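PDB 3RF2: 30S ribosomal protein S8 from Aquifex aeolicus, which binds the central domain of 16S rRNA as a primary rRNA-binding protein and is thought to help coordinate assembly of the 30S subunit platform. Local coordinates for residues Leu37-Lys42 / Val148-Glu153; Thr129-Lys134 / Gly161-Phe166. All blocks are in the same frame, centred on the assembly; numbering follows the deposited sequence.

Contact 1: Leu37-Lys42 / Val148-Glu153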
ATOM      1  N   LEU A  37      -3.085   2.237   2.138  1.00 30.30           N
ATOM      2  CA  LEU A  37      -2.521   1.271   3.065  1.00 33.60           C
ATOM      3  C   LEU A  37      -3.466   0.996   4.205  1.00 37.11           C
ATOM      4  O   LEU A  37      -3.478  -0.104   4.747  1.00 37.86           O
ATOM      5  CB  LEU A  37      -1.201   1.770   3.607  1.00 32.78           C
ATOM      6  CG  LEU A  37      -0.073   1.808   2.595  1.00 32.91           C
ATOM      7  CD1 LEU A  37       1.172   2.474   3.197  1.00 32.96           C
ATOM      8  CD2 LEU A  37       0.217   0.406   2.238  1.00 28.12           C
ATOM      9  N   ASP A  38      -4.259   1.993   4.573  1.00 38.56           N
ATOM     10  CA  ASP A  38      -5.217   1.819   5.659  1.00 37.21           C
ATOM     11  C   ASP A  38      -6.360   0.915   5.231  1.00 33.42           C
ATOM     12  O   ASP A  38      -6.856   0.107   6.032  1.00 35.16           O
ATOM     13  CB  ASP A  38      -5.745   3.165   6.148  1.00 44.56           C
ATOM     14  CG  ASP A  38      -5.101   3.603   7.450  1.00 55.16           C
ATOM     15  OD1 ASP A  38      -3.866   3.493   7.580  1.00 55.25           O
ATOM     16  OD2 ASP A  38      -5.840   4.037   8.357  1.00 62.20           O
ATOM     17  N   VAL A  39      -6.763   1.035   3.971  1.00 27.01           N
ATOM     18  CA  VAL A  39      -7.702   0.061   3.418  1.00 30.39           C
ATOM     19  C   VAL A  39      -7.099  -1.343   3.419  1.00 31.28           C
ATOM     20  O   VAL A  39      -7.748  -2.314   3.809  1.00 31.81           O
ATOM     21  CB  VAL A  39      -8.104   0.380   1.967  1.00 31.49           C
ATOM     22  CG1 VAL A  39      -9.146  -0.647   1.479  1.00 28.01           C
ATOM     23  CG2 VAL A  39      -8.615   1.829   1.842  1.00 32.43           C
ATOM     24  N   LEU A  40      -5.859  -1.446   2.955  1.00 31.54           N
ATOM     25  CA  LEU A  40      -5.205  -2.744   2.832  1.00 29.11           C
ATOM     26  C   LEU A  40      -5.076  -3.434   4.202  1.00 27.57           C
ATOM     27  O   LEU A  40      -5.276  -4.646   4.318  1.00 26.84           O
ATOM     28  CB  LEU A  40      -3.832  -2.591   2.167  1.00 28.00           C
ATOM     29  CG  LEU A  40      -3.763  -2.267   0.670  1.00 27.48           C
ATOM     30  CD1 LEU A  40      -2.322  -2.157   0.226  1.00 22.53           C
ATOM     31  CD2 LEU A  40      -4.457  -3.351  -0.133  1.00 24.39           C
ATOM     32  N   LYS A  41      -4.751  -2.655   5.226  1.00 24.39           N
ATOM     33  CA  LYS A  41      -4.644  -3.168   6.596  1.00 28.99           C
ATOM     34  C   LYS A  41      -6.005  -3.603   7.140  1.00 34.69           C
ATOM     35  O   LYS A  41      -6.159  -4.680   7.722  1.00 33.20           O
ATOM     36  CB  LYS A  41      -4.081  -2.096   7.515  1.00 27.73           C
ATOM     37  CG  LYS A  41      -3.821  -2.596   8.942  1.00 29.41           C
ATOM     38  CD  LYS A  41      -3.577  -1.410   9.841  1.00 31.82           C
ATOM     39  CE  LYS A  41      -3.232  -1.843  11.263  1.00 38.44           C
ATOM     40  NZ  LYS A  41      -2.743  -0.674  12.056  1.00 42.52           N
ATOM     41  N   LYS A  42      -6.994  -2.743   6.940  1.00 37.11           N
ATOM     42  CA  LYS A  42      -8.348  -3.017   7.374  1.00 39.72           C
ATOM     43  C   LYS A  42      -8.901  -4.290   6.723  1.00 36.21           C
ATOM     44  O   LYS A  42      -9.658  -5.024   7.349  1.00 32.07           O
ATOM     45  CB  LYS A  42      -9.238  -1.814   7.049  1.00 50.26           C
ATOM     46  CG  LYS A  42     -10.693  -1.998   7.438  1.00 58.66           C
ATOM     47  CD  LYS A  42     -11.561  -0.832   6.970  1.00 63.62           C
ATOM     48  CE  LYS A  42     -13.041  -1.138   7.163  1.00 66.16           C
ATOM     49  NZ  LYS A  42     -13.430  -2.379   6.431  1.00 68.29           N
ATOM     50  N   VAL A 148     -11.131   7.290   0.891  1.00 35.16           N
ATOM     51  CA  VAL A 148     -10.652   6.150   0.129  1.00 38.25           C
ATOM     52  C   VAL A 148     -11.138   4.899   0.829  1.00 41.43           C
ATOM     53  O   VAL A 148     -10.914   4.749   2.026  1.00 47.94           O
ATOM     54  CB  VAL A 148      -9.109   6.160   0.084  1.00 39.04           C
ATOM     55  CG1 VAL A 148      -8.565   4.924  -0.611  1.00 24.31           C
ATOM     56  CG2 VAL A 148      -8.607   7.424  -0.609  1.00 38.35           C
ATOM     57  N   MET A 149     -11.801   4.002   0.100  1.00 34.72           N
ATOM     58  CA  MET A 149     -12.486   2.872   0.728  1.00 33.52           C
ATOM     59  C   MET A 149     -12.701   1.733  -0.261  1.00 33.42           C
ATOM     60  O   MET A 149     -12.349   1.850  -1.432  1.00 34.40           O
ATOM     61  CB  MET A 149     -13.838   3.335   1.276  1.00 35.62           C
ATOM     62  CG  MET A 149     -14.693   4.056   0.226  1.00 37.47           C
ATOM     63  SD  MET A 149     -16.378   4.461   0.747  1.00 45.97           S
ATOM     64  CE  MET A 149     -16.093   5.887   1.808  1.00 40.91           C
ATOM     65  N   THR A 150     -13.304   0.641   0.199  1.00 28.12           N
ATOM     66  CA  THR A 150     -13.530  -0.494  -0.679  1.00 29.59           C
ATOM     67  C   THR A 150     -14.750  -0.275  -1.540  1.00 29.95           C
ATOM     68  O   THR A 150     -15.529   0.660  -1.325  1.00 28.11           O
ATOM     69  CB  THR A 150     -13.679  -1.824   0.086  1.00 29.12           C
ATOM     70  OG1 THR A 150     -14.829  -1.771   0.935  1.00 29.61           O
ATOM     71  CG2 THR A 150     -12.458  -2.084   0.932  1.00 24.62           C
ATOM     72  N   ASP A 151     -14.897  -1.128  -2.544  1.00 28.78           N
ATOM     73  CA  ASP A 151     -16.080  -1.084  -3.375  1.00 25.29           C
ATOM     74  C   ASP A 151     -17.276  -1.411  -2.501  1.00 29.41           C
ATOM     75  O   ASP A 151     -18.302  -0.749  -2.571  1.00 30.53           O
ATOM     76  CB  ASP A 151     -15.967  -2.051  -4.558  1.00 25.50           C
ATOM     77  CG  ASP A 151     -15.610  -3.473  -4.116  1.00 30.23           C
ATOM     78  OD1 ASP A 151     -14.520  -3.663  -3.541  1.00 28.47           O
ATOM     79  OD2 ASP A 151     -16.416  -4.387  -4.345  1.00 29.16           O
ATOM     80  N   HIS A 152     -17.130  -2.414  -1.647  1.00 35.06           N
ATOM     81  CA  HIS A 152     -18.208  -2.779  -0.740  1.00 37.12           C
ATOM     82  C   HIS A 152     -18.701  -1.571   0.053  1.00 40.71           C
ATOM     83  O   HIS A 152     -19.905  -1.345   0.178  1.00 41.76           O
ATOM     84  CB  HIS A 152     -17.780  -3.913   0.200  1.00 37.59           C
ATOM     85  CG  HIS A 152     -18.841  -4.317   1.174  1.00 47.87           C
ATOM     86  ND1 HIS A 152     -19.008  -3.699   2.398  1.00 52.96           N
ATOM     87  CD2 HIS A 152     -19.806  -5.269   1.107  1.00 49.37           C
ATOM     88  CE1 HIS A 152     -20.022  -4.251   3.038  1.00 53.12           C
ATOM     89  NE2 HIS A 152     -20.524  -5.208   2.273  1.00 51.09           N
ATOM     90  N   GLU A 153     -17.778  -0.781   0.583  1.00 43.97           N
ATOM     91  CA  GLU A 153     -18.180   0.372   1.381  1.00 44.35           C
ATOM     92  C   GLU A 153     -18.767   1.482   0.512  1.00 40.35           C
ATOM     93  O   GLU A 153     -19.769   2.098   0.879  1.00 40.70           O
ATOM     94  CB  GLU A 153     -17.017   0.877   2.236  1.00 50.89           C
ATOM     95  CG  GLU A 153     -16.600  -0.132   3.295  1.00 56.22           C
ATOM     96  CD  GLU A 153     -15.273   0.194   3.953  1.00 63.78           C
ATOM     97  OE1 GLU A 153     -14.385   0.784   3.287  1.00 61.73           O
ATOM     98  OE2 GLU A 153     -15.122  -0.151   5.147  1.00 69.49           O
TER
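V39 reaches out from helix 31-43 and spreads its two methyls over the corner where the chain passes from V148 into T150. CG1 of V39, anti to the backbone N (chi1 -177°), lies 3.7 Å from CG2 of T150. CG2 of V39 sits 3.7 Å from the carbonyl O of V148 and also touches the CG1 methyl of V148, the two valines meeting almost at right angles. V39 is buried here, and the fit on this side is close and wholly apolar apart from that carbonyl. V148 also packs against L32 and R35 of the same helix and I141 of strand 139-144, so the corner is wedged between helix and sheet. In the two-domain S8 fold, this is where the N-terminal alpha/beta domain meets the C-terminal, largely beta domain. T150 also caps the start of helix 151-156 in a capping box with E153. OG1 of T150 accepts from E153 N at 3.1 Å, while T150 N donates to OE1 of E153 at 3.3 Å with a nearly straight N-H...O angle of 173°. The bond from T150 N holds the carboxylate of E153 by OE1, and OE2 points to the exposed K42. There the contact is looser: the lysine chain is extended until a final bend (chi4 -58°), which brings NZ of K42 within 3.1 Å of E153 OE2 in a salt bridge whose hydrogen bond is weak. CE of K42 approaches OE2 just as closely, so much of this attraction is probably electrostatic, without a well-directed bond.

Contact 2: Thr129-Lys134 / Gly161-Phe166. With SO4 (sulfate ion), chain C.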
ATOM      1  N   THR A 129     -22.562   1.850 -11.140  1.00 32.16           N
ATOM      2  CA  THR A 129     -21.584   1.045 -11.868  1.00 32.10           C
ATOM      3  C   THR A 129     -20.309   0.777 -11.065  1.00 34.17           C
ATOM      4  O   THR A 129     -19.210   0.807 -11.606  1.00 34.95           O
ATOM      5  CB  THR A 129     -21.199   1.693 -13.204  1.00 33.19           C
ATOM      6  OG1 THR A 129     -20.713   3.021 -12.970  1.00 39.67           O
ATOM      7  CG2 THR A 129     -22.408   1.763 -14.134  1.00 30.34           C
ATOM      8  N   MET A 130     -20.466   0.490  -9.782  1.00 36.25           N
ATOM      9  CA  MET A 130     -19.319   0.211  -8.934  1.00 36.06           C
ATOM     10  C   MET A 130     -18.937  -1.254  -9.112  1.00 32.55           C
ATOM     11  O   MET A 130     -19.709  -2.143  -8.784  1.00 32.94           O
ATOM     12  CB  MET A 130     -19.664   0.534  -7.478  1.00 33.60           C
ATOM     13  CG  MET A 130     -18.596   0.174  -6.461  1.00 35.90           C
ATOM     14  SD  MET A 130     -17.242   1.363  -6.473  1.00 35.40           S
ATOM     15  CE  MET A 130     -18.164   2.882  -6.631  1.00 36.75           C
ATOM     16  N   PRO A 131     -17.727  -1.507  -9.620  1.00 29.00           N
ATOM     17  CA  PRO A 131     -17.309  -2.854 -10.031  1.00 24.82           C
ATOM     18  C   PRO A 131     -17.023  -3.772  -8.851  1.00 26.55           C
ATOM     19  O   PRO A 131     -16.630  -3.297  -7.777  1.00 28.62           O
ATOM     20  CB  PRO A 131     -16.004  -2.595 -10.794  1.00 22.36           C
ATOM     21  CG  PRO A 131     -15.452  -1.365 -10.137  1.00 24.65           C
ATOM     22  CD  PRO A 131     -16.635  -0.524  -9.740  1.00 26.28           C
ATOM     23  N   TYR A 132     -17.233  -5.067  -9.062  1.00 21.85           N
ATOM     24  CA  TYR A 132     -16.795  -6.100  -8.138  1.00 21.25           C
ATOM     25  C   TYR A 132     -15.480  -6.654  -8.669  1.00 24.54           C
ATOM     26  O   TYR A 132     -15.211  -6.610  -9.888  1.00 19.72           O
ATOM     27  CB  TYR A 132     -17.819  -7.236  -8.043  1.00 24.56           C
ATOM     28  CG  TYR A 132     -19.070  -6.887  -7.272  1.00 27.01           C
ATOM     29  CD1 TYR A 132     -19.259  -7.354  -5.988  1.00 30.43           C
ATOM     30  CD2 TYR A 132     -20.054  -6.085  -7.825  1.00 27.54           C
ATOM     31  CE1 TYR A 132     -20.386  -7.037  -5.269  1.00 31.68           C
ATOM     32  CE2 TYR A 132     -21.194  -5.763  -7.109  1.00 28.39           C
ATOM     33  CZ  TYR A 132     -21.355  -6.250  -5.831  1.00 29.57           C
ATOM     34  OH  TYR A 132     -22.487  -5.950  -5.096  1.00 31.77           O
ATOM     35  N   VAL A 133     -14.673  -7.190  -7.757  1.00 26.33           N
ATOM     36  CA  VAL A 133     -13.398  -7.796  -8.110  1.00 25.31           C
ATOM     37  C   VAL A 133     -13.393  -9.277  -7.721  1.00 26.19           C
ATOM     38  O   VAL A 133     -13.761  -9.626  -6.602  1.00 24.37           O
ATOM     39  CB  VAL A 133     -12.265  -7.041  -7.401  1.00 26.63           C
ATOM     40  CG1 VAL A 133     -10.921  -7.636  -7.745  1.00 22.36           C
ATOM     41  CG2 VAL A 133     -12.306  -5.578  -7.800  1.00 30.58           C
ATOM     42  N   LYS A 134     -12.995 -10.148  -8.644  1.00 31.04           N
ATOM     43  CA  LYS A 134     -13.013 -11.606  -8.409  1.00 29.39           C
ATOM     44  C   LYS A 134     -14.316 -12.094  -7.759  1.00 32.23           C
ATOM     45  O   LYS A 134     -14.292 -12.719  -6.692  1.00 31.85           O
ATOM     46  CB  LYS A 134     -11.839 -12.049  -7.523  1.00 32.23           C
ATOM     47  CG  LYS A 134     -10.465 -11.759  -8.070  1.00 39.34           C
ATOM     48  CD  LYS A 134     -10.137 -12.605  -9.273  1.00 43.35           C
ATOM     49  CE  LYS A 134      -8.955 -12.004 -10.029  1.00 48.47           C
ATOM     50  NZ  LYS A 134      -8.733 -12.636 -11.360  1.00 48.97           N
ATOM     51  N   GLY A 161     -16.816   7.068  -7.438  1.00 36.07           N
ATOM     52  CA  GLY A 161     -15.461   7.529  -7.229  1.00 36.88           C
ATOM     53  C   GLY A 161     -14.465   7.001  -8.231  1.00 36.73           C
ATOM     54  O   GLY A 161     -14.807   6.218  -9.120  1.00 39.48           O
ATOM     55  N   GLU A 162     -13.217   7.429  -8.082  1.00 36.53           N
ATOM     56  CA  GLU A 162     -12.156   6.973  -8.955  1.00 36.33           C
ATOM     57  C   GLU A 162     -11.671   5.597  -8.520  1.00 37.59           C
ATOM     58  O   GLU A 162     -11.426   5.356  -7.340  1.00 36.54           O
ATOM     59  CB  GLU A 162     -11.006   7.969  -8.954  1.00 37.04           C
ATOM     60  CG  GLU A 162      -9.899   7.634  -9.943  1.00 42.73           C
ATOM     61  CD  GLU A 162      -8.785   8.666  -9.935  1.00 49.88           C
ATOM     62  OE1 GLU A 162      -8.685   9.412  -8.933  1.00 51.74           O
ATOM     63  OE2 GLU A 162      -8.018   8.732 -10.927  1.00 49.62           O
ATOM     64  N   VAL A 163     -11.537   4.689  -9.476  1.00 35.94           N
ATOM     65  CA  VAL A 163     -11.097   3.345  -9.152  1.00 31.37           C
ATOM     66  C   VAL A 163      -9.591   3.292  -9.207  1.00 33.02           C
ATOM     67  O   VAL A 163      -8.995   3.228 -10.289  1.00 32.54           O
ATOM     68  CB  VAL A 163     -11.654   2.292 -10.113  1.00 29.56           C
ATOM     69  CG1 VAL A 163     -11.278   0.896  -9.626  1.00 25.14           C
ATOM     70  CG2 VAL A 163     -13.177   2.439 -10.263  1.00 30.98           C
ATOM     71  N   ILE A 164      -8.975   3.305  -8.031  1.00 29.10           N
ATOM     72  CA  ILE A 164      -7.524   3.322  -7.947  1.00 30.45           C
ATOM     73  C   ILE A 164      -6.896   1.972  -8.239  1.00 33.19           C
ATOM     74  O   ILE A 164      -5.843   1.912  -8.877  1.00 35.00           O
ATOM     75  CB  ILE A 164      -7.041   3.820  -6.562  1.00 33.30           C
ATOM     76  CG1 ILE A 164      -7.574   5.220  -6.286  1.00 37.50           C
ATOM     77  CG2 ILE A 164      -5.524   3.828  -6.497  1.00 31.79           C
ATOM     78  CD1 ILE A 164      -7.197   5.737  -4.924  1.00 41.64           C
ATOM     79  N   ALA A 165      -7.532   0.887  -7.778  1.00 28.34           N
ATOM     80  CA  ALA A 165      -6.869  -0.415  -7.848  1.00 23.32           C
ATOM     81  C   ALA A 165      -7.806  -1.604  -7.638  1.00 24.86           C
ATOM     82  O   ALA A 165      -8.843  -1.485  -6.995  1.00 25.71           O
ATOM     83  CB  ALA A 165      -5.735  -0.461  -6.792  1.00 21.14           C
ATOM     84  N   PHE A 166      -7.399  -2.753  -8.166  1.00 21.74           N
ATOM     85  CA  PHE A 166      -8.002  -4.039  -7.834  1.00 22.67           C
ATOM     86  C   PHE A 166      -7.022  -4.820  -6.970  1.00 22.66           C
ATOM     87  O   PHE A 166      -5.836  -4.845  -7.247  1.00 24.88           O
ATOM     88  CB  PHE A 166      -8.272  -4.856  -9.098  1.00 23.99           C
ATOM     89  CG  PHE A 166      -9.506  -4.442  -9.846  1.00 25.24           C
ATOM     90  CD1 PHE A 166     -10.132  -3.237  -9.575  1.00 26.68           C
ATOM     91  CD2 PHE A 166     -10.058  -5.281 -10.809  1.00 29.57           C
ATOM     92  CE1 PHE A 166     -11.286  -2.867 -10.256  1.00 31.72           C
ATOM     93  CE2 PHE A 166     -11.201  -4.917 -11.496  1.00 32.64           C
ATOM     94  CZ  PHE A 166     -11.815  -3.702 -11.216  1.00 32.99           C
TER
HETATM   95  S   SO4 C 170     -23.455   5.915 -12.896  1.00 74.64           S
HETATM   96  O1  SO4 C 170     -24.537   5.737 -11.925  1.00 68.75           O
HETATM   97  O2  SO4 C 170     -22.824   7.224 -12.730  1.00 76.22           O
HETATM   98  O3  SO4 C 170     -23.953   5.796 -14.266  1.00 74.07           O
HETATM   99  O4  SO4 C 170     -22.448   4.878 -12.698  1.00 77.68           O
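V133 sets a methyl squarely on the ring of F166: CG2 of V133 stands 3.5 Å from the F166 ring centroid and 7° off the ring normal, a CH-pi contact over the face. CG1 of V133 stays on the same side of the ring but lies outward of it, 4.0 Å from CD2 of F166. Residues 130-133 run almost parallel to residues 161-166 of strand 161-167 (8° apart end to end), and the next bump is P131. That pyrrolidine ring sits loosely over the dip between V163 and F166, with CG of P131 4.4 Å from CG2 of V163 and CB equally far from CZ of F166, which it meets obliquely. A classic beta bulge at I164 and A165, both facing I141, accompanies this shape: V163 and F166, three residues apart, both point toward the loop. Farther along, the CE methyl of M130 approaches G161 N, at a backbone conformation where a side chain would collide with the preceding carbonyl. At the loop's far end T129 OG1 donates to O4 of a sulfate, probably from the crystallisation liquor, at 2.6 Å; R128 binds the same ion. Without the ring, as with an alanine at F166, the V133 methyl is likely to lose its CH-pi partner and a gap would probably open beside P131. Between the two segments mainly methyls, a proline and an aromatic face meet, which implies that the loop is held against this strand by complementary shape and apolar burial.

In the fold
The centres of contacts 1 and 2 lie about 11 Å apart, and their segments alternate along the chain: 37-42, 129-134, 148-153, then 161-166. Contact 1 spans from helix 31-43 to the short strand 149-150 and the start of helix 151-156; contact 2 lays the loop that precedes strand 139-144 on strand 161-167. Strands 149-150 and 161-167 both pair with strand 139-144, so the two contacts reach one antiparallel sheet. They also touch directly, through D151 against M130 and P131, while R155 binds both D151 and the M130 carbonyl. The C-terminal sheet is thus packed against the helix by contact 1 and against its own loop by contact 2.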